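Local coordinates for ABC transporter sugar binding protein (Xanthomonas axonopodis pv. citri, PDB 3UOR), which probably binds maltose or related sugars in the periplasm and hands them to an ABC transporter for import into the cell, at residues A119-G124 and L340-S345; P139-T144 and G301-V306; N217-G222 and E404-V409. One frame throughout, in Å; residues are numbered along the deposited sequence.

Contact 1 (A119-G124 and L340-S345); sequences ADYFPG and LPPRRS
Asp120 points its carboxylate at Arg343 and Ser345, and this is the tight end of the contact. Its OD1 takes three good bonds. Arg343 NE forms a salt bridge to the anti lone pair of OD1 at 2.8 Å, close to the guanidinium plane. Ser345 OG donates to the same oxygen from the syn side, 28° out of the carboxylate plane, and Ser345 N uses the syn lone pair. So many donors should hold Asp120 ionised.

The backbones bridge once, where Tyr121 faces Arg343. Arg344 N bonds to Asp120 O at 2.7 Å, and Phe122 N to Pro342 O at 3.3 Å. Arg343 CB sits over the centre of the Tyr121 ring, 4.0 Å from its centroid, a CH-pi contact. Arg343 CG lies between its backbone N and carbonyl carbon (chi1 58°), and a bend at chi3 brings NE back to Asp120.

The Arg344 side is looser. Its chain runs extended past Phe122 CE1, and NH1 reaches Ala119 O at 3.0 Å with a bent angle of 136°. A water joins NH1 to Asp120 OD2. Arg344 NE also pairs with Glu366.

Arg343 NH1 bonds to Ile115 O and Ser325 O. This structural packing joins the loop before helix 123-127 to the start of helix 344-348, beside strand 134-150, where Tyr121 and Pro342 meet Pro139. Helix 327-337 touches Pro341 and Pro342, and Trp347 meets the Phe122 ring.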
loop_
_atom_site.group_PDB
_atom_site.type_symbol
_atom_site.label_atom_id
_atom_site.label_comp_id
_atom_site.label_asym_id
_atom_site.label_seq_id
_atom_site.Cartn_x
_atom_site.Cartn_y
_atom_site.Cartn_z
ATOM N N ALA A 119 12.595 15.696 -3.502
ATOM C CA ALA A 119 12.633 16.025 -2.076
ATOM C C ALA A 119 11.232 16.284 -1.519
ATOM O O ALA A 119 11.033 16.287 -0.308
ATOM C CB ALA A 119 13.544 17.248 -1.819
ATOM N N ASP A 120 10.262 16.517 -2.397
ATOM C CA ASP A 120 8.891 16.794 -1.939
ATOM C C ASP A 120 8.062 15.507 -1.813
ATOM O O ASP A 120 6.922 15.542 -1.345
ATOM C CB ASP A 120 8.208 17.769 -2.897
ATOM C CG ASP A 120 6.855 18.252 -2.397
ATOM O OD1 ASP A 120 5.881 18.212 -3.195
ATOM O OD2 ASP A 120 6.766 18.663 -1.220
ATOM N N TYR A 121 8.636 14.373 -2.230
ATOM C CA TYR A 121 7.927 13.092 -2.176
ATOM C C TYR A 121 8.234 12.347 -0.880
ATOM O O TYR A 121 9.362 12.361 -0.389
ATOM C CB TYR A 121 8.313 12.206 -3.374
ATOM C CG TYR A 121 7.611 12.593 -4.659
ATOM C CD1 TYR A 121 6.571 11.832 -5.153
ATOM C CD2 TYR A 121 7.974 13.739 -5.368
ATOM C CE1 TYR A 121 5.920 12.183 -6.316
ATOM C CE2 TYR A 121 7.320 14.094 -6.541
ATOM C CZ TYR A 121 6.303 13.311 -7.008
ATOM O OH TYR A 121 5.640 13.630 -8.171
ATOM N N PHE A 122 7.237 11.694 -0.309
ATOM C CA PHE A 122 7.504 10.944 0.914
ATOM C C PHE A 122 8.630 9.947 0.623
ATOM O O PHE A 122 8.622 9.283 -0.410
ATOM C CB PHE A 122 6.231 10.279 1.429
ATOM C CG PHE A 122 5.120 11.259 1.712
ATOM C CD1 PHE A 122 5.205 12.125 2.790
ATOM C CD2 PHE A 122 4.000 11.317 0.898
ATOM C CE1 PHE A 122 4.185 13.030 3.069
ATOM C CE2 PHE A 122 2.978 12.223 1.160
ATOM C CZ PHE A 122 3.080 13.096 2.244
ATOM N N PRO A 123 9.635 9.890 1.504
ATOM C CA PRO A 123 10.859 9.153 1.151
ATOM C C PRO A 123 10.609 7.654 0.946
ATOM O O PRO A 123 11.138 7.101 -0.006
ATOM C CB PRO A 123 11.799 9.419 2.340
ATOM C CG PRO A 123 10.882 9.828 3.470
ATOM C CD PRO A 123 9.734 10.557 2.813
ATOM N N GLY A 124 9.807 7.020 1.802
ATOM C CA GLY A 124 9.483 5.620 1.629
ATOM C C GLY A 124 8.720 5.387 0.329
ATOM O O GLY A 124 8.853 4.348 -0.301
ATOM N N LEU A 340 -4.291 8.480 -2.349
ATOM C CA LEU A 340 -3.488 9.422 -1.575
ATOM C C LEU A 340 -2.376 10.035 -2.412
ATOM O O LEU A 340 -1.635 9.337 -3.094
ATOM C CB LEU A 340 -2.871 8.744 -0.351
ATOM C CG LEU A 340 -3.776 7.961 0.610
ATOM C CD1 LEU A 340 -2.869 7.284 1.636
ATOM C CD2 LEU A 340 -4.766 8.911 1.283
ATOM N N PRO A 341 -2.248 11.354 -2.351
ATOM C CA PRO A 341 -1.131 11.988 -3.056
ATOM C C PRO A 341 0.185 11.501 -2.486
ATOM O O PRO A 341 0.284 11.277 -1.278
ATOM C CB PRO A 341 -1.326 13.467 -2.741
ATOM C CG PRO A 341 -2.830 13.617 -2.591
ATOM C CD PRO A 341 -3.219 12.333 -1.842
ATOM N N PRO A 342 1.200 11.361 -3.340
ATOM C CA PRO A 342 2.508 10.868 -2.887
ATOM C C PRO A 342 3.475 11.982 -2.538
ATOM O O PRO A 342 4.631 11.661 -2.276
ATOM C CB PRO A 342 3.036 10.127 -4.115
ATOM C CG PRO A 342 2.456 10.860 -5.258
ATOM C CD PRO A 342 1.090 11.370 -4.806
ATOM N N ARG A 343 3.035 13.246 -2.528
ATOM C CA ARG A 343 3.971 14.360 -2.257
ATOM C C ARG A 343 3.447 15.392 -1.257
ATOM O O ARG A 343 2.257 15.621 -1.172
ATOM C CB ARG A 343 4.430 15.048 -3.563
ATOM C CG ARG A 343 3.324 15.618 -4.428
ATOM C CD ARG A 343 3.859 16.179 -5.762
ATOM N NE ARG A 343 4.963 17.118 -5.565
ATOM C CZ ARG A 343 5.540 17.804 -6.553
ATOM N NH1 ARG A 343 5.098 17.681 -7.805
ATOM N NH2 ARG A 343 6.562 18.611 -6.293
ATOM N N ARG A 344 4.348 16.007 -0.500
ATOM C CA ARG A 344 3.941 16.885 0.590
ATOM C C ARG A 344 3.178 18.091 0.124
ATOM O O ARG A 344 2.270 18.555 0.806
ATOM C CB ARG A 344 5.146 17.374 1.375
ATOM C CG ARG A 344 5.887 16.262 1.982
ATOM C CD ARG A 344 6.686 16.720 3.151
ATOM N NE ARG A 344 7.485 15.587 3.593
ATOM C CZ ARG A 344 8.596 15.207 2.983
ATOM N NH1 ARG A 344 9.030 15.888 1.925
ATOM N NH2 ARG A 344 9.269 14.158 3.428
ATOM N N SER A 345 3.535 18.618 -1.035
ATOM C CA SER A 345 2.912 19.872 -1.421
ATOM C C SER A 345 1.440 19.679 -1.790
ATOM O O SER A 345 0.630 20.578 -1.603
ATOM C CB SER A 345 3.728 20.628 -2.486
ATOM O OG SER A 345 3.759 19.942 -3.714
HETATM O O HOH W 1 8.457 18.762 0.912
#

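Contact 2 (P139-T144 and G301-V306); sequences PWYVDT and GGSSLV
Trp140 and Tyr141 both face Ser303 on the neighbouring antiparallel strand. Ser303 O accepts from Trp140 N at 2.9 Å and, weakly, from Tyr141 N at 3.4 Å. Ser303 N returns a bond to Tyr141 O.

The Trp140 side chain can be followed outward. CB lies 3.5 Å from Ser303 O and also touches Leu305 CD1. CG is 3.7 Å from Leu305 CD1, which sits over one face of the indole in a CH-pi contact with the five-membered ring. CD1 and CD2 meet the same methyl at longer range. Farther out, CE3 meets Leu305 CD2. CG stands anti to the backbone N (chi1 -176°), which swings the indole out to Leu305. The opposite face carries Tyr141 CD2. The ring of Phe333 also stacks on the indole.

Two residues opposite one make this a classic beta bulge. It shifts the register by one between Pro139-Ser304 and Tyr141-Ser303. The strands belong to the large mixed sheet of a periplasmic-binding protein, where strand 303-307 also pairs with strand 86-90.

Past the bulge the chain turns a corner at Gly302. Its CA comes within 3.5 Å of Tyr141 O, a CA-H...O contact. Asp143 and Gly301 form a hydrogen-bonded pair. Asp143 N reaches Gly301 O from above the carbonyl plane, 72° out of it. Gly301 N bonds to Asp143 O at 2.8 Å. The Asp143 carboxylate turns to Arg145. On the same face as the Tyr141 ring, Ser303 OG bonds to Gln88.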
loop_
_atom_site.group_PDB
_atom_site.type_symbol
_atom_site.label_atom_id
_atom_site.label_comp_id
_atom_site.label_asym_id
_atom_site.label_seq_id
_atom_site.Cartn_x
_atom_site.Cartn_y
_atom_site.Cartn_z
ATOM N N PRO A 139 6.163 7.973 -8.407
ATOM C CA PRO A 139 4.998 7.537 -7.637
ATOM C C PRO A 139 3.771 8.283 -8.113
ATOM O O PRO A 139 3.846 9.495 -8.281
ATOM C CB PRO A 139 5.343 7.967 -6.201
ATOM C CG PRO A 139 6.831 8.062 -6.175
ATOM C CD PRO A 139 7.220 8.543 -7.552
ATOM N N TRP A 140 2.658 7.591 -8.308
ATOM C CA TRP A 140 1.432 8.266 -8.721
ATOM C C TRP A 140 0.489 8.481 -7.531
ATOM O O TRP A 140 0.081 9.603 -7.247
ATOM C CB TRP A 140 0.750 7.455 -9.817
ATOM C CG TRP A 140 -0.466 8.078 -10.390
ATOM C CD1 TRP A 140 -0.857 9.373 -10.279
ATOM C CD2 TRP A 140 -1.457 7.421 -11.192
ATOM N NE1 TRP A 140 -2.055 9.566 -10.946
ATOM C CE2 TRP A 140 -2.437 8.380 -11.516
ATOM C CE3 TRP A 140 -1.621 6.104 -11.646
ATOM C CZ2 TRP A 140 -3.555 8.074 -12.283
ATOM C CZ3 TRP A 140 -2.727 5.799 -12.408
ATOM C CH2 TRP A 140 -3.682 6.784 -12.723
ATOM N N TYR A 141 0.130 7.414 -6.828
ATOM C CA TYR A 141 -0.668 7.576 -5.614
ATOM C C TYR A 141 -0.273 6.464 -4.649
ATOM O O TYR A 141 0.356 5.491 -5.047
ATOM C CB TYR A 141 -2.165 7.512 -5.914
ATOM C CG TYR A 141 -2.632 6.173 -6.436
ATOM C CD1 TYR A 141 -2.965 5.139 -5.569
ATOM C CD2 TYR A 141 -2.727 5.945 -7.796
ATOM C CE1 TYR A 141 -3.382 3.913 -6.052
ATOM C CE2 TYR A 141 -3.145 4.746 -8.287
ATOM C CZ TYR A 141 -3.467 3.729 -7.419
ATOM O OH TYR A 141 -3.881 2.535 -7.949
ATOM N N VAL A 142 -0.647 6.608 -3.388
ATOM C CA VAL A 142 -0.130 5.740 -2.339
ATOM C C VAL A 142 -1.286 5.017 -1.654
ATOM O O VAL A 142 -2.329 5.611 -1.358
ATOM C CB VAL A 142 0.636 6.536 -1.272
ATOM C CG1 VAL A 142 1.329 5.609 -0.276
ATOM C CG2 VAL A 142 1.657 7.432 -1.926
ATOM N N ASP A 143 -1.095 3.724 -1.437
ATOM C CA ASP A 143 -2.017 2.940 -0.635
ATOM C C ASP A 143 -1.260 2.559 0.625
ATOM O O ASP A 143 -0.198 1.951 0.553
ATOM C CB ASP A 143 -2.436 1.699 -1.416
ATOM C CG ASP A 143 -3.206 0.696 -0.567
ATOM O OD1 ASP A 143 -3.511 0.986 0.612
ATOM O OD2 ASP A 143 -3.506 -0.390 -1.092
ATOM N N THR A 144 -1.775 2.950 1.783
ATOM C CA THR A 144 -1.215 2.462 3.035
ATOM C C THR A 144 -2.374 2.148 3.988
ATOM O O THR A 144 -3.488 2.616 3.770
ATOM C CB THR A 144 -0.230 3.470 3.654
ATOM O OG1 THR A 144 0.462 2.858 4.755
ATOM C CG2 THR A 144 -0.975 4.674 4.169
ATOM N N GLY A 301 2.276 1.202 -0.389
ATOM C CA GLY A 301 1.641 0.516 -1.503
ATOM C C GLY A 301 1.179 1.550 -2.497
ATOM O O GLY A 301 1.437 2.735 -2.319
ATOM N N GLY A 302 0.474 1.112 -3.530
ATOM C CA GLY A 302 -0.083 2.028 -4.502
ATOM C C GLY A 302 0.569 1.797 -5.846
ATOM O O GLY A 302 1.096 0.722 -6.096
ATOM N N SER A 303 0.552 2.811 -6.707
ATOM C CA SER A 303 1.006 2.658 -8.083
ATOM C C SER A 303 1.989 3.748 -8.470
ATOM O O SER A 303 1.999 4.821 -7.870
ATOM C CB SER A 303 -0.179 2.709 -9.048
ATOM O OG SER A 303 -1.010 1.581 -8.882
ATOM N N SER A 304 2.802 3.453 -9.479
ATOM C CA SER A 304 3.742 4.397 -10.065
ATOM C C SER A 304 3.364 4.567 -11.514
ATOM O O SER A 304 2.602 3.777 -12.041
ATOM C CB SER A 304 5.161 3.836 -10.029
ATOM O OG SER A 304 5.589 3.609 -8.697
ATOM N N LEU A 305 3.898 5.603 -12.154
ATOM C CA LEU A 305 3.774 5.755 -13.587
ATOM C C LEU A 305 5.144 5.509 -14.185
ATOM O O LEU A 305 6.139 6.000 -13.662
ATOM C CB LEU A 305 3.307 7.171 -13.939
ATOM C CG LEU A 305 1.835 7.407 -13.583
ATOM C CD1 LEU A 305 1.576 8.879 -13.361
ATOM C CD2 LEU A 305 0.903 6.840 -14.656
ATOM N N VAL A 306 5.190 4.762 -15.283
ATOM C CA VAL A 306 6.442 4.480 -15.984
ATOM C C VAL A 306 6.310 4.776 -17.471
ATOM O O VAL A 306 5.205 4.833 -18.016
ATOM C CB VAL A 306 6.831 2.987 -15.872
ATOM C CG1 VAL A 306 6.943 2.575 -14.425
ATOM C CG2 VAL A 306 5.794 2.132 -16.578
#

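Contact 3 (N217-G222 and E404-V409); sequences NFRGAG and ELDQRV
Asn217 opens a type I beta turn whose backbone faces the carboxylate of Asp406 on helix 398-412. Gly220 N bonds back to Asn217 O and closes the turn. The Asn217 side chain points away from the helix, and its ND2 bonds to Arg207 O.

Phe218 follows and does most of the apolar packing. Its N donates to Asp406 OD1 at 2.8 Å, arriving on the syn side, 22° out of the carboxylate plane. The same oxygen lies at the edge of the Phe218 ring, near its plane. Leu405 covers one ring face. Its CG is 4.1 Å from the ring centroid, a CH-pi contact, and its CD2 presses to 3.3 Å from Phe218 CD1. Val409 CG2 touches the ring at CE2, 3.8 Å away, and the two side chains cross at about a right angle. Phe223 meets the ring edge-to-face, and Ile380 of helix 377-394 also touches the Phe218 side chain.

Arg219 comes next and grips Asp406 OD2 twice. Its N bonds at 3.0 Å to OD2 from above the carboxylate plane. Its NE reaches the anti lone pair of OD2 at 2.7 Å, nearly straight at 170°, as a salt bridge. OD2 lies nearly in the guanidinium plane, while the carboxylate is turned 73° against that plane. A bend at chi3 turns NE back to OD2; CB and CG, earlier in the chain, also lie against that oxygen.

Gly220 is the N-cap residue of helix 221-235. Together these bonds make Asp406 a helix-borne carboxylate that binds two successive backbone N-H groups of a beta turn. The arrangement fastens the turn between strand 215-216 and helix 221-235 to helix 398-412.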
loop_
_atom_site.group_PDB
_atom_site.type_symbol
_atom_site.label_atom_id
_atom_site.label_comp_id
_atom_site.label_asym_id
_atom_site.label_seq_id
_atom_site.Cartn_x
_atom_site.Cartn_y
_atom_site.Cartn_z
ATOM N N ASN A 217 14.295 -13.895 5.960
ATOM C CA ASN A 217 14.782 -13.532 7.275
ATOM C C ASN A 217 13.623 -13.487 8.234
ATOM O O ASN A 217 13.614 -12.665 9.152
ATOM C CB ASN A 217 15.475 -12.165 7.263
ATOM C CG ASN A 217 16.218 -11.882 8.561
ATOM O OD1 ASN A 217 16.833 -12.768 9.133
ATOM N ND2 ASN A 217 16.166 -10.641 9.023
ATOM N N PHE A 218 12.647 -14.367 8.030
ATOM C CA PHE A 218 11.478 -14.404 8.898
ATOM C C PHE A 218 11.793 -15.004 10.264
ATOM O O PHE A 218 11.065 -14.781 11.240
ATOM C CB PHE A 218 10.295 -15.075 8.196
ATOM C CG PHE A 218 9.795 -14.289 7.005
ATOM C CD1 PHE A 218 8.765 -13.372 7.145
ATOM C CD2 PHE A 218 10.387 -14.436 5.765
ATOM C CE1 PHE A 218 8.309 -12.625 6.061
ATOM C CE2 PHE A 218 9.944 -13.704 4.677
ATOM C CZ PHE A 218 8.903 -12.790 4.825
ATOM N N ARG A 219 12.907 -15.725 10.346
ATOM C CA ARG A 219 13.414 -16.182 11.637
ATOM C C ARG A 219 14.092 -15.067 12.445
ATOM O O ARG A 219 14.485 -15.267 13.605
ATOM C CB ARG A 219 14.395 -17.337 11.439
ATOM C CG ARG A 219 13.706 -18.697 11.239
ATOM C CD ARG A 219 14.723 -19.753 10.880
ATOM N NE ARG A 219 15.328 -19.480 9.584
ATOM C CZ ARG A 219 16.290 -20.216 9.051
ATOM N NH1 ARG A 219 16.761 -21.266 9.715
ATOM N NH2 ARG A 219 16.782 -19.896 7.862
ATOM N N GLY A 220 14.259 -13.905 11.825
ATOM C CA GLY A 220 14.884 -12.770 12.502
ATOM C C GLY A 220 14.035 -12.233 13.640
ATOM O O GLY A 220 12.831 -12.519 13.709
ATOM N N ALA A 221 14.654 -11.456 14.530
ATOM C CA ALA A 221 13.946 -10.884 15.683
ATOM C C ALA A 221 12.720 -10.056 15.305
ATOM O O ALA A 221 11.686 -10.118 15.966
ATOM C CB ALA A 221 14.905 -10.051 16.561
ATOM N N GLY A 222 12.835 -9.274 14.239
ATOM C CA GLY A 222 11.766 -8.363 13.881
ATOM C C GLY A 222 10.506 -9.104 13.500
ATOM O O GLY A 222 9.418 -8.833 14.039
ATOM N N GLU A 404 9.547 -22.675 9.046
ATOM C CA GLU A 404 8.883 -23.188 7.863
ATOM C C GLU A 404 8.771 -22.082 6.817
ATOM O O GLU A 404 9.004 -22.321 5.638
ATOM C CB GLU A 404 7.493 -23.701 8.242
ATOM C CG GLU A 404 6.670 -24.142 7.060
ATOM C CD GLU A 404 5.357 -24.826 7.441
ATOM O OE1 GLU A 404 5.112 -25.119 8.637
ATOM O OE2 GLU A 404 4.567 -25.076 6.510
ATOM N N LEU A 405 8.419 -20.869 7.251
ATOM C CA LEU A 405 8.302 -19.740 6.316
ATOM C C LEU A 405 9.627 -19.494 5.611
ATOM O O LEU A 405 9.666 -19.432 4.384
ATOM C CB LEU A 405 7.813 -18.476 7.024
ATOM C CG LEU A 405 7.568 -17.221 6.187
ATOM C CD1 LEU A 405 6.675 -17.499 4.970
ATOM C CD2 LEU A 405 6.931 -16.171 7.075
ATOM N N ASP A 406 10.713 -19.378 6.375
ATOM C CA ASP A 406 12.048 -19.284 5.772
ATOM C C ASP A 406 12.371 -20.410 4.771
ATOM O O ASP A 406 12.972 -20.151 3.713
ATOM C CB ASP A 406 13.152 -19.160 6.838
ATOM C CG ASP A 406 13.406 -17.701 7.242
ATOM O OD1 ASP A 406 12.872 -16.789 6.562
ATOM O OD2 ASP A 406 14.151 -17.463 8.218
ATOM N N GLN A 407 11.985 -21.647 5.093
ATOM C CA GLN A 407 12.184 -22.748 4.157
ATOM C C GLN A 407 11.446 -22.471 2.862
ATOM O O GLN A 407 12.014 -22.612 1.799
ATOM C CB GLN A 407 11.709 -24.097 4.718
ATOM C CG GLN A 407 12.565 -24.676 5.821
ATOM C CD GLN A 407 12.070 -26.051 6.266
ATOM O OE1 GLN A 407 11.877 -26.306 7.463
ATOM N NE2 GLN A 407 11.846 -26.943 5.294
ATOM N N ARG A 408 10.172 -22.097 2.947
ATOM C CA ARG A 408 9.407 -21.795 1.736
ATOM C C ARG A 408 10.043 -20.621 0.987
ATOM O O ARG A 408 10.182 -20.651 -0.235
ATOM C CB ARG A 408 7.942 -21.481 2.070
ATOM C CG ARG A 408 7.159 -22.668 2.696
ATOM C CD ARG A 408 7.219 -23.939 1.816
ATOM N NE ARG A 408 7.509 -25.119 2.633
ATOM C CZ ARG A 408 8.611 -25.854 2.532
ATOM N NH1 ARG A 408 9.517 -25.564 1.624
ATOM N NH2 ARG A 408 8.800 -26.890 3.334
ATOM N N VAL A 409 10.444 -19.587 1.714
ATOM C CA VAL A 409 10.976 -18.388 1.051
ATOM C C VAL A 409 12.331 -18.685 0.400
ATOM O O VAL A 409 12.590 -18.266 -0.719
ATOM C CB VAL A 409 11.044 -17.183 2.012
ATOM C CG1 VAL A 409 11.737 -15.970 1.341
ATOM C CG2 VAL A 409 9.619 -16.818 2.476
#

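How the contacts relate
Contacts 1 and 2 adjoin each other, with centres 11 Å apart. Along the chain, contact 2 is nested inside the loop closed by contact 1. Strand 134-150 carries one side of contact 2, and contact 1 packs against it: Leu340 O lies 2.9 Å from Val142 N, a probable hydrogen bond, and Pro342 CD packs 3.2 Å from Trp140 O. Contact 3 is remote. Its centre is 32 Å from that of contact 1 and 28 Å from that of contact 2, and the nearest atoms are about 18 and 16 Å away. Its segments alternate with those of both others along the chain. Contact 2 lies nearest the centre of the chain, contact 3 farthest out.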